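PDB 4FMH: VP1 from Merkel cell polyomavirus, which forms the pentameric capsomers of the viral capsid and binds sialylated glycans at a surface site required for infection. Local coordinates for residues F261-K264 against K268-L271. Numbering follows the deposited sequence.
With SIA (N-acetyl-alpha-neuraminic acid), chain U.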
ATOM      1  N   PHE B 261      -5.958  18.883  -6.681  1.00  8.65           N
ATOM      2  CA  PHE B 261      -6.025  20.059  -7.542  1.00 10.38           C
ATOM      3  C   PHE B 261      -7.079  19.917  -8.625  1.00 11.64           C
ATOM      4  O   PHE B 261      -7.242  18.838  -9.207  1.00 10.67           O
ATOM      5  CB  PHE B 261      -4.695  20.296  -8.266  1.00 11.11           C
ATOM      6  CG  PHE B 261      -3.543  20.642  -7.368  1.00 10.26           C
ATOM      7  CD1 PHE B 261      -3.424  21.914  -6.820  1.00 10.64           C
ATOM      8  CD2 PHE B 261      -2.544  19.697  -7.112  1.00 12.84           C
ATOM      9  CE1 PHE B 261      -2.331  22.241  -6.007  1.00 11.73           C
ATOM     10  CE2 PHE B 261      -1.449  20.017  -6.303  1.00 13.39           C
ATOM     11  CZ  PHE B 261      -1.354  21.294  -5.750  1.00 11.57           C
ATOM     12  N   LEU B 262      -7.769  21.025  -8.903  1.00 11.52           N
ATOM     13  CA  LEU B 262      -8.504  21.186 -10.144  1.00 12.33           C
ATOM     14  C   LEU B 262      -7.519  21.766 -11.155  1.00 13.27           C
ATOM     15  O   LEU B 262      -6.963  22.853 -10.944  1.00 14.34           O
ATOM     16  CB  LEU B 262      -9.694  22.127  -9.961  1.00 12.43           C
ATOM     17  CG  LEU B 262     -10.606  22.357 -11.180  1.00 14.47           C
ATOM     18  CD1 LEU B 262     -11.353  21.082 -11.592  1.00 13.90           C
ATOM     19  CD2 LEU B 262     -11.577  23.499 -10.919  1.00 14.53           C
ATOM     20  N   PHE B 263      -7.281  21.022 -12.225  1.00 12.57           N
ATOM     21  CA  PHE B 263      -6.347  21.429 -13.273  1.00 12.66           C
ATOM     22  C   PHE B 263      -7.097  22.157 -14.370  1.00 12.70           C
ATOM     23  O   PHE B 263      -7.924  21.558 -15.060  1.00 12.64           O
ATOM     24  CB  PHE B 263      -5.661  20.197 -13.864  1.00 12.82           C
ATOM     25  CG  PHE B 263      -4.631  19.580 -12.952  1.00 12.88           C
ATOM     26  CD1 PHE B 263      -5.005  18.685 -11.962  1.00 13.49           C
ATOM     27  CD2 PHE B 263      -3.290  19.900 -13.094  1.00 14.29           C
ATOM     28  CE1 PHE B 263      -4.049  18.109 -11.112  1.00 14.32           C
ATOM     29  CE2 PHE B 263      -2.322  19.332 -12.250  1.00 16.51           C
ATOM     30  CZ  PHE B 263      -2.709  18.439 -11.257  1.00 13.66           C
ATOM     31  N   LYS B 264      -6.802  23.444 -14.523  1.00 12.05           N
ATOM     32  CA  LYS B 264      -7.500  24.287 -15.490  1.00 14.03           C
ATOM     33  C   LYS B 264      -6.735  24.350 -16.819  1.00 15.14           C
ATOM     34  O   LYS B 264      -5.510  24.248 -16.835  1.00 14.32           O
ATOM     35  CB  LYS B 264      -7.702  25.694 -14.918  1.00 15.03           C
ATOM     36  CG  LYS B 264      -8.427  25.708 -13.573  1.00 10.85           C
ATOM     37  CD  LYS B 264      -8.482  27.110 -12.989  1.00 18.00           C
ATOM     38  CE  LYS B 264      -9.289  27.120 -11.695  1.00 14.86           C
ATOM     39  NZ  LYS B 264      -9.199  28.432 -10.993  1.00 14.08           N
ATOM     40  N   LYS B 268      -3.286  26.845 -14.839  1.00 14.20           N
ATOM     41  CA  LYS B 268      -3.590  27.252 -13.471  1.00 14.08           C
ATOM     42  C   LYS B 268      -4.129  26.066 -12.680  1.00 14.36           C
ATOM     43  O   LYS B 268      -4.795  25.182 -13.234  1.00 14.31           O
ATOM     44  CB  LYS B 268      -4.603  28.405 -13.443  1.00 14.50           C
ATOM     45  CG  LYS B 268      -4.189  29.656 -14.220  1.00 17.41           C
ATOM     46  CD  LYS B 268      -3.162  30.494 -13.487  1.00 19.41           C
ATOM     47  CE  LYS B 268      -2.712  31.690 -14.337  1.00 21.43           C
ATOM     48  NZ  LYS B 268      -3.740  32.764 -14.434  1.00 21.92           N
ATOM     49  N   MET B 269      -3.816  26.047 -11.386  1.00 13.13           N
ATOM     50  CA  MET B 269      -4.272  24.994 -10.490  1.00 12.33           C
ATOM     51  C   MET B 269      -4.828  25.566  -9.191  1.00 12.80           C
ATOM     52  O   MET B 269      -4.249  26.490  -8.614  1.00 13.77           O
ATOM     53  CB  MET B 269      -3.121  24.041 -10.171  1.00 11.65           C
ATOM     54  CG  MET B 269      -2.551  23.334 -11.415  1.00 12.46           C
ATOM     55  SD  MET B 269      -0.895  22.709 -11.178  1.00 14.14           S
ATOM     56  CE  MET B 269      -1.123  21.589  -9.794  1.00 16.12           C
ATOM     57  N   ALA B 270      -5.935  24.988  -8.735  1.00 12.11           N
ATOM     58  CA  ALA B 270      -6.558  25.358  -7.468  1.00 13.71           C
ATOM     59  C   ALA B 270      -6.799  24.106  -6.619  1.00 13.85           C
ATOM     60  O   ALA B 270      -7.169  23.058  -7.148  1.00 14.26           O
ATOM     61  CB  ALA B 270      -7.876  26.085  -7.723  1.00 13.72           C
ATOM     62  N   LEU B 271      -6.587  24.210  -5.310  1.00 13.44           N
ATOM     63  CA  LEU B 271      -6.904  23.091  -4.416  1.00 13.10           C
ATOM     64  C   LEU B 271      -8.409  23.004  -4.140  1.00 13.87           C
ATOM     65  O   LEU B 271      -9.140  23.991  -4.287  1.00 14.66           O
ATOM     66  CB  LEU B 271      -6.097  23.169  -3.116  1.00 13.18           C
ATOM     67  CG  LEU B 271      -4.621  22.772  -3.190  1.00 10.95           C
ATOM     68  CD1 LEU B 271      -3.906  23.223  -1.934  1.00 10.78           C
ATOM     69  CD2 LEU B 271      -4.454  21.248  -3.407  1.00 12.06           C
TER
HETATM   70  C1  SIA U   2      -7.284  31.136 -16.153  0.80 26.61           C
HETATM   71  C2  SIA U   2      -8.687  31.745 -16.086  0.80 27.52           C
HETATM   72  C3  SIA U   2      -9.636  30.752 -15.390  0.80 25.73           C
HETATM   73  C4  SIA U   2      -9.468  30.672 -13.869  0.80 26.27           C
HETATM   74  C5  SIA U   2      -9.463  32.061 -13.235  0.80 25.34           C
HETATM   75  C6  SIA U   2      -8.488  33.013 -13.940  0.80 27.49           C
HETATM   76  C7  SIA U   2      -8.644  34.441 -13.386  0.80 28.49           C
HETATM   77  C8  SIA U   2      -7.474  35.384 -13.705  0.80 31.83           C
HETATM   78  C9  SIA U   2      -7.458  35.876 -15.149  0.80 33.77           C
HETATM   79  C10 SIA U   2     -10.007  32.280 -10.849  0.80 25.03           C
HETATM   80  C11 SIA U   2      -9.526  32.052  -9.450  0.80 17.67           C
HETATM   81  N5  SIA U   2      -9.159  31.919 -11.819  0.80 25.67           N
HETATM   82  O1A SIA U   2      -7.165  29.890 -16.253  0.80 15.86           O
HETATM   83  O1B SIA U   2      -6.276  31.885 -16.124  0.80 24.98           O
HETATM   84  O4  SIA U   2     -10.532  29.904 -13.276  0.80 15.71           O
HETATM   85  O6  SIA U   2      -8.686  33.003 -15.371  0.80 26.71           O
HETATM   86  O7  SIA U   2      -9.887  35.001 -13.831  0.80 26.53           O
HETATM   87  O8  SIA U   2      -7.514  36.532 -12.842  0.80 31.32           O
HETATM   88  O9  SIA U   2      -6.516  35.084 -15.877  0.80 36.76           O
HETATM   89  O10 SIA U   2     -11.102  32.769 -11.070  0.80 22.53           O
HETATM   90  O   HOH W   1      -3.648  22.932 -14.884  1.00 10.55           O
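Phe-261 packs against Met-269 and Leu-271, and Phe-263 against Met-269, on one face of a beta hairpin, formed by strands 250-263 and 269-287 of the VP1 jelly roll, whose tip carries part of the sialic acid site. Met-269 joins both rings. Its CB lies 4.0 Å from Phe-261 CD1, and CG runs beside Phe-263, near CD2. SD comes 3.8 Å from Phe-263 CE2, an oblique Met-aromatic contact. A bend at the last torsion (chi3 59°) then swings CE over the centre of the Phe-261 ring, 3.5 Å from its centroid, while the same methyl still touches Phe-263 CE2. Leu-271 CD2 takes the opposite face of Phe-261, displaced toward the rim, so the ring is sandwiched between two methyls. Val-110 and Val-118 of a neighbouring subunit pack against Phe-261 and Met-269, respectively, which places this cluster at a subunit interface.

Leu-262 and Ala-270 form the hydrogen-bonded pair: Leu-262 N donates to Ala-270 O (2.8 Å) and Ala-270 N returns a bond to Leu-262 O. Closer to the turn, Lys-264 N bonds to Lys-268 O, and one water donates to the carbonyl oxygens of both lysines. The outstretched chain of Lys-264 also forms a salt bridge with Asp-51 and a cation-pi contact with Trp-45; its NZ donates to O4 of the sialic acid at 3.0 Å. NZ of Lys-268 donates a hydrogen bond to carboxylate oxygen O1B of the same sugar, 3.2 Å away.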